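Local structure of putative short-chain dehydrogenase/reductase (Burkholderia xenovorans, 5K9Z) at residues Ala96-Ala101 and Leu117-Asp122; Ser145-Ala150 and His166-Leu171; Met92-Gly97 and Tyr126-Ala131. The protein probably catalyses NAD- or NADP-dependent oxidation or reduction at a CH-OH group of its substrate. All blocks are in the same frame, centred on the assembly; numbering follows the deposited sequence.

Interaction 1. Residues Ala96-Ala101 and Leu117-Asp122; sequences AGFVGA and LGVLLD
The Phe98 ring is sandwiched between the side chain of Val119 and the backbone two residues further along its own segment. Over one face sits Val119 CG2, 4.1 Å from the ring centroid and 13° off the ring normal, a CH-pi contact shifted somewhat toward the CE2-CZ side. The opposite face lies against Gly100 N. Leu120 CG meets the ring at its edge, in plane, 3.9 Å from Phe98 CD2. Phe98 and Val119 cross at about a right angle. With Phe98 CG anti to the backbone N (chi1 -180°), the ring swings out from the chain to the helix.

The other branch of Val119, CG1, lies 3.7 Å from Phe98 CD2 and 3.9 Å from Ala96 CB. Leu120 reaches further along the chain, its CD2 3.6 Å from Phe98 O and its CD1 3.8 Å from Val99 O. No hydrogen bond crosses; the side chains that meet are all apolar. The helix has a wider pi-type turn here, Leu117 O accepting from both Leu121 N and Asp122 N.

The segment 96-101 follows strand 91-94 of the Rossmann-type sheet and lies over helix 110-138, whose Leu120 also packs on Tyr161 and Ala164 of helix 159-179. At the far end of 96-101, Gly100 and Ala101 pair in an antiparallel ladder with a strand of the second subunit, on whose Phe272 Phe98 packs.

Interaction 2. Residues Ser145-Ala150 and His166-Leu171; sequences SVASTA and HAVIGL
Ser145, near the end of strand 141-146, and Ala147, just beyond it, face Val168 of helix 159-179 within a beta-alpha-beta unit that strand 184-191 completes, part of the Rossmann-type core of this short-chain dehydrogenase/reductase fold. Ser148, with Tyr161 and Lys165 of the helix, occupies the positions of the family's Ser-Tyr-Lys active-site residues, the last two forming its YxxxK signature, so the contact sets the strand end beside the helix that bears the motif.

The apolar contacts come first. One methyl of Val168 serves both residues: CG1 lies 3.9 Å from Ser145 CB and 4.1 Å from Ala147 CB. It gets there because CG1 is anti to the backbone N (chi1 165°) on a residue whose side chain leaves the helix toward the strand. Val168 also packs on Val124 of helix 110-138, which touches Ser145 as well.

The polar bonds are made beside the apolar contact. Lys165 NZ, one residue before the helical segment, bonds to Val146 O and so ties the helix to the strand end. Within 145-150, Ser148 OG accepts from Ala150 N at 2.9 Å with an N-H...O angle of 160°, an ST turn that bends the chain just after the strand.

Further on, the His166 ring comes edge-on to the backbone of that turn. Its ND1 is hydrogen-bonded to Thr162 O, one turn earlier in the helix, and also lies 3.0 Å from Ala150 O.

Interaction 3. Residues Met92-Gly97 and Tyr126-Ala131; sequences MVNNAG and YGIKHA
A central strand of the parallel sheet, 91-94, is covered here by helix 110-138, and Met92 and Asn94 are the strand residues that meet it. The axes of the short segments 92-94 and 126-131 run 8.9 Å apart at closest approach and nearly antiparallel, at 167°.

Met92 spans one helical turn. Its CB lies 3.6 Å from Ala131 CB, and the chain then bends at chi2 (76°), carrying the terminal CE to 3.7 Å from Gly127 CA. Asn94 comes in beside the same glycine, its OD1 3.5 Å from Gly127 CA. Gly127 thus receives both the methionine methyl and the amide oxygen on its bare CA. This small-residue surface, Gly127 and Ala131 one turn apart, lets the helix lie close to the strand.

In the Rossmann-type fold of the family, strand 91-94 lies between strands 17-21 and 141-146 and runs into the NNAG motif, Asn94 to Gly97, which in the family stabilises the central sheet. Backbone bonds join Val93 to Leu19 and Thr21 on one side, and Met92 to Cys142 and Leu144 on the other.

The other end of the Asn94 amide is buried and engaged: ND2 is hydrogen-bonded to Ser145 OG of the neighbouring strand, and lies 3.8 Å from Ile128 CG1, the two side chains crossing at about a right angle. Ile128 and Ala131 both also touch Ile143 of that strand.

Overall arrangement
Helix 110-138 links interactions 1 and 3: Val119 and Leu120 pack against the chain that follows strand 91-94, and Gly127 to Ala131 lie on the strand itself, with centres about 12 Å apart and Ala96-Gly97 shared. Interaction 2 stands one strand over, its centre about 11 Å from that of interaction 1. It meets interaction 3 through the sheet, where Val146 N lies 2.9 Å from Asn94 O in a probable hydrogen bond, and interaction 1 through helix-helix packing, with Leu121 CD1 3.6 Å from Ala167 CB. By family analogy the probable active site, Ser148 with Tyr161 and Lys165 of helix 159-179, borders interaction 2, and Leu120 of interaction 1 touches Tyr161.

Interaction 1. Residues Ala96-Ala101 and Leu117-Asp122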
# COMPACT_ATOMS: atom_id res chain seq x y z
N ALA C 96 -13.98 -17.54 1.65
CA ALA C 96 -13.52 -18.85 2.10
C ALA C 96 -12.80 -18.69 3.43
O ALA C 96 -11.93 -17.83 3.56
CB ALA C 96 -12.60 -19.51 1.07
N GLY C 97 -13.21 -19.49 4.41
CA GLY C 97 -12.51 -19.59 5.68
C GLY C 97 -11.42 -20.63 5.55
O GLY C 97 -11.61 -21.78 5.94
N PHE C 98 -10.30 -20.25 4.94
CA PHE C 98 -9.33 -21.22 4.46
C PHE C 98 -7.98 -20.55 4.37
O PHE C 98 -7.89 -19.40 3.93
CB PHE C 98 -9.75 -21.78 3.09
CG PHE C 98 -8.80 -22.80 2.53
CD1 PHE C 98 -8.91 -24.14 2.87
CD2 PHE C 98 -7.78 -22.42 1.67
CE1 PHE C 98 -8.03 -25.10 2.34
CE2 PHE C 98 -6.89 -23.37 1.15
CZ PHE C 98 -7.02 -24.70 1.48
N VAL C 99 -6.92 -21.25 4.78
CA VAL C 99 -5.57 -20.70 4.77
C VAL C 99 -4.64 -21.49 3.85
O VAL C 99 -3.95 -20.91 3.00
CB VAL C 99 -4.98 -20.63 6.20
CG1 VAL C 99 -3.57 -20.05 6.17
CG2 VAL C 99 -5.87 -19.81 7.10
N GLY C 100 -4.55 -22.81 4.06
CA GLY C 100 -3.78 -23.68 3.19
C GLY C 100 -2.31 -23.77 3.59
O GLY C 100 -1.98 -23.95 4.77
N ALA C 101 -1.43 -23.65 2.60
CA ALA C 101 -0.02 -23.90 2.82
C ALA C 101 0.61 -22.84 3.71
O ALA C 101 0.32 -21.64 3.58
CB ALA C 101 0.72 -23.95 1.48
N LEU C 117 -4.16 -22.14 -3.85
CA LEU C 117 -4.63 -21.21 -4.88
C LEU C 117 -5.95 -21.66 -5.50
O LEU C 117 -6.73 -20.82 -5.96
CB LEU C 117 -3.55 -21.04 -5.95
CG LEU C 117 -2.54 -19.88 -5.74
CD1 LEU C 117 -1.91 -19.88 -4.37
CD2 LEU C 117 -1.45 -19.98 -6.79
N GLY C 118 -6.23 -22.97 -5.50
CA GLY C 118 -7.49 -23.46 -6.04
C GLY C 118 -8.69 -22.90 -5.29
O GLY C 118 -9.68 -22.48 -5.90
N VAL C 119 -8.58 -22.83 -3.96
CA VAL C 119 -9.64 -22.27 -3.13
C VAL C 119 -9.59 -20.74 -3.14
O VAL C 119 -10.61 -20.06 -3.34
CB VAL C 119 -9.53 -22.82 -1.69
CG1 VAL C 119 -10.57 -22.20 -0.81
CG2 VAL C 119 -9.60 -24.39 -1.65
N LEU C 120 -8.42 -20.16 -2.86
CA LEU C 120 -8.35 -18.74 -2.56
C LEU C 120 -8.31 -17.86 -3.79
O LEU C 120 -8.64 -16.67 -3.69
CB LEU C 120 -7.14 -18.44 -1.66
CG LEU C 120 -7.20 -19.08 -0.26
CD1 LEU C 120 -5.99 -18.73 0.61
CD2 LEU C 120 -8.48 -18.70 0.46
N LEU C 121 -7.88 -18.39 -4.93
CA LEU C 121 -7.79 -17.60 -6.16
C LEU C 121 -8.69 -18.16 -7.26
O LEU C 121 -9.53 -17.43 -7.78
CB LEU C 121 -6.33 -17.54 -6.65
CG LEU C 121 -6.10 -16.90 -8.02
CD1 LEU C 121 -6.72 -15.50 -8.08
CD2 LEU C 121 -4.61 -16.84 -8.35
N ASP C 122 -8.54 -19.45 -7.62
CA ASP C 122 -9.38 -20.00 -8.68
C ASP C 122 -10.84 -19.86 -8.32
O ASP C 122 -11.67 -19.48 -9.17
CB ASP C 122 -9.05 -21.48 -8.92
CG ASP C 122 -7.63 -21.71 -9.40
OD1 ASP C 122 -6.97 -20.76 -9.87
OD2 ASP C 122 -7.14 -22.85 -9.23

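Interaction 2. Residues Ser145-Ala150 and His166-Leu171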
# COMPACT_ATOMS: atom_id res chain seq x y z
N SER C 145 -15.47 -9.87 -2.95
CA SER C 145 -14.55 -10.92 -2.56
C SER C 145 -13.94 -10.58 -1.21
O SER C 145 -13.53 -9.44 -0.96
CB SER C 145 -13.44 -11.11 -3.60
OG SER C 145 -13.99 -11.44 -4.88
N VAL C 146 -13.86 -11.57 -0.33
CA VAL C 146 -13.25 -11.37 0.99
C VAL C 146 -11.77 -11.69 0.80
O VAL C 146 -11.37 -12.86 0.73
CB VAL C 146 -13.90 -12.24 2.06
CG1 VAL C 146 -13.20 -12.05 3.44
CG2 VAL C 146 -15.40 -11.93 2.14
N ALA C 147 -10.96 -10.64 0.67
CA ALA C 147 -9.53 -10.85 0.54
C ALA C 147 -8.96 -10.84 1.95
O ALA C 147 -9.48 -11.54 2.82
CB ALA C 147 -8.88 -9.81 -0.37
N SER C 148 -7.96 -10.01 2.21
CA SER C 148 -7.25 -9.97 3.49
C SER C 148 -6.20 -8.87 3.42
O SER C 148 -5.77 -8.49 2.33
CB SER C 148 -6.55 -11.31 3.79
OG SER C 148 -5.59 -11.15 4.80
N THR C 149 -5.75 -8.41 4.59
CA THR C 149 -4.60 -7.52 4.63
C THR C 149 -3.38 -8.17 3.99
O THR C 149 -2.50 -7.47 3.48
CB THR C 149 -4.27 -7.12 6.08
OG1 THR C 149 -4.20 -8.29 6.90
CG2 THR C 149 -5.33 -6.23 6.64
N ALA C 150 -3.31 -9.51 3.99
CA ALA C 150 -2.24 -10.20 3.29
C ALA C 150 -2.30 -10.00 1.78
O ALA C 150 -1.31 -10.28 1.09
CB ALA C 150 -2.29 -11.70 3.62
N HIS C 166 -3.23 -11.16 -2.96
CA HIS C 166 -2.82 -10.13 -3.90
C HIS C 166 -3.46 -10.34 -5.26
O HIS C 166 -3.92 -9.39 -5.90
CB HIS C 166 -1.29 -10.10 -4.06
CG HIS C 166 -0.56 -9.28 -3.03
ND1 HIS C 166 -0.39 -9.70 -1.72
CD2 HIS C 166 0.07 -8.09 -3.12
CE1 HIS C 166 0.30 -8.79 -1.06
NE2 HIS C 166 0.61 -7.82 -1.89
N ALA C 167 -3.51 -11.59 -5.72
CA ALA C 167 -4.13 -11.92 -7.00
C ALA C 167 -5.63 -11.60 -7.00
O ALA C 167 -6.17 -11.14 -8.02
CB ALA C 167 -3.88 -13.39 -7.33
N VAL C 168 -6.31 -11.84 -5.87
CA VAL C 168 -7.74 -11.53 -5.73
C VAL C 168 -7.98 -10.03 -5.87
O VAL C 168 -8.94 -9.59 -6.52
CB VAL C 168 -8.27 -12.06 -4.38
CG1 VAL C 168 -9.61 -11.46 -4.05
CG2 VAL C 168 -8.34 -13.62 -4.38
N ILE C 169 -7.12 -9.22 -5.28
CA ILE C 169 -7.25 -7.78 -5.45
C ILE C 169 -6.99 -7.39 -6.90
O ILE C 169 -7.71 -6.56 -7.48
CB ILE C 169 -6.34 -7.04 -4.46
CG1 ILE C 169 -6.93 -7.19 -3.05
CG2 ILE C 169 -6.18 -5.56 -4.85
CD1 ILE C 169 -6.09 -6.58 -1.94
N GLY C 170 -6.00 -8.01 -7.55
CA GLY C 170 -5.77 -7.71 -8.96
C GLY C 170 -6.93 -8.13 -9.86
O GLY C 170 -7.33 -7.40 -10.77
N LEU C 171 -7.48 -9.32 -9.61
CA LEU C 171 -8.63 -9.77 -10.37
C LEU C 171 -9.84 -8.89 -10.11
O LEU C 171 -10.63 -8.62 -11.02
CB LEU C 171 -8.94 -11.22 -10.02
CG LEU C 171 -10.09 -11.89 -10.75
CD1 LEU C 171 -9.93 -11.77 -12.26
CD2 LEU C 171 -10.13 -13.33 -10.32

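Interaction 3. Residues Met92-Gly97 and Tyr126-Ala131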
# COMPACT_ATOMS: atom_id res chain seq x y z
N MET C 92 -22.87 -11.24 -5.22
CA MET C 92 -22.06 -12.44 -5.09
C MET C 92 -20.96 -12.18 -4.07
O MET C 92 -20.26 -11.17 -4.18
CB MET C 92 -21.44 -12.83 -6.42
CG MET C 92 -20.47 -14.00 -6.33
SD MET C 92 -21.36 -15.55 -6.16
CE MET C 92 -20.03 -16.76 -6.29
N VAL C 93 -20.78 -13.07 -3.10
CA VAL C 93 -19.73 -12.92 -2.10
C VAL C 93 -18.78 -14.11 -2.20
O VAL C 93 -19.14 -15.24 -1.83
CB VAL C 93 -20.29 -12.78 -0.68
CG1 VAL C 93 -19.15 -12.60 0.33
CG2 VAL C 93 -21.21 -11.57 -0.59
N ASN C 94 -17.58 -13.87 -2.71
CA ASN C 94 -16.54 -14.90 -2.81
C ASN C 94 -15.79 -14.92 -1.49
O ASN C 94 -14.94 -14.07 -1.25
CB ASN C 94 -15.59 -14.62 -3.95
CG ASN C 94 -16.29 -14.58 -5.28
OD1 ASN C 94 -16.97 -15.53 -5.66
ND2 ASN C 94 -16.16 -13.45 -5.98
N ASN C 95 -16.12 -15.88 -0.64
CA ASN C 95 -15.56 -15.96 0.71
C ASN C 95 -15.14 -17.40 1.00
O ASN C 95 -15.84 -18.35 0.65
CB ASN C 95 -16.59 -15.47 1.73
CG ASN C 95 -16.21 -15.84 3.16
OD1 ASN C 95 -16.76 -16.80 3.72
ND2 ASN C 95 -15.28 -15.11 3.73
N ALA C 96 -13.98 -17.54 1.65
CA ALA C 96 -13.52 -18.85 2.10
C ALA C 96 -12.80 -18.69 3.43
O ALA C 96 -11.93 -17.83 3.56
CB ALA C 96 -12.60 -19.51 1.07
N GLY C 97 -13.21 -19.49 4.41
CA GLY C 97 -12.51 -19.59 5.68
C GLY C 97 -11.42 -20.63 5.55
O GLY C 97 -11.61 -21.78 5.94
N TYR C 126 -13.75 -18.18 -10.64
CA TYR C 126 -14.97 -18.86 -11.06
C TYR C 126 -16.20 -18.10 -10.60
O TYR C 126 -17.17 -17.95 -11.35
CB TYR C 126 -15.03 -20.30 -10.51
CG TYR C 126 -13.86 -21.20 -10.86
CD1 TYR C 126 -13.21 -21.10 -12.08
CD2 TYR C 126 -13.39 -22.15 -9.95
CE1 TYR C 126 -12.15 -21.91 -12.40
CE2 TYR C 126 -12.32 -22.99 -10.26
CZ TYR C 126 -11.70 -22.85 -11.48
OH TYR C 126 -10.63 -23.66 -11.79
N GLY C 127 -16.17 -17.60 -9.36
CA GLY C 127 -17.30 -16.84 -8.85
C GLY C 127 -17.53 -15.54 -9.60
O GLY C 127 -18.67 -15.18 -9.90
N ILE C 128 -16.46 -14.81 -9.91
CA ILE C 128 -16.64 -13.59 -10.70
C ILE C 128 -17.16 -13.95 -12.08
O ILE C 128 -18.12 -13.35 -12.58
CB ILE C 128 -15.32 -12.80 -10.78
CG1 ILE C 128 -14.91 -12.31 -9.39
CG2 ILE C 128 -15.47 -11.58 -11.75
CD1 ILE C 128 -13.54 -11.67 -9.37
N LYS C 129 -16.56 -14.95 -12.71
CA LYS C 129 -16.97 -15.33 -14.06
C LYS C 129 -18.47 -15.65 -14.11
O LYS C 129 -19.21 -15.07 -14.91
CB LYS C 129 -16.15 -16.52 -14.53
CG LYS C 129 -16.64 -17.13 -15.85
CD LYS C 129 -15.74 -18.29 -16.24
CE LYS C 129 -16.31 -19.08 -17.42
NZ LYS C 129 -15.43 -20.25 -17.74
N HIS C 130 -18.94 -16.55 -13.25
CA HIS C 130 -20.32 -17.01 -13.38
C HIS C 130 -21.33 -16.04 -12.79
O HIS C 130 -22.43 -15.89 -13.34
CB HIS C 130 -20.45 -18.42 -12.82
CG HIS C 130 -19.69 -19.41 -13.64
ND1 HIS C 130 -20.19 -19.93 -14.81
CD2 HIS C 130 -18.42 -19.88 -13.52
CE1 HIS C 130 -19.29 -20.72 -15.36
NE2 HIS C 130 -18.21 -20.71 -14.60
N ALA C 131 -21.00 -15.34 -11.70
CA ALA C 131 -21.90 -14.29 -11.23
C ALA C 131 -22.06 -13.20 -12.29
O ALA C 131 -23.17 -12.71 -12.54
CB ALA C 131 -21.38 -13.68 -9.92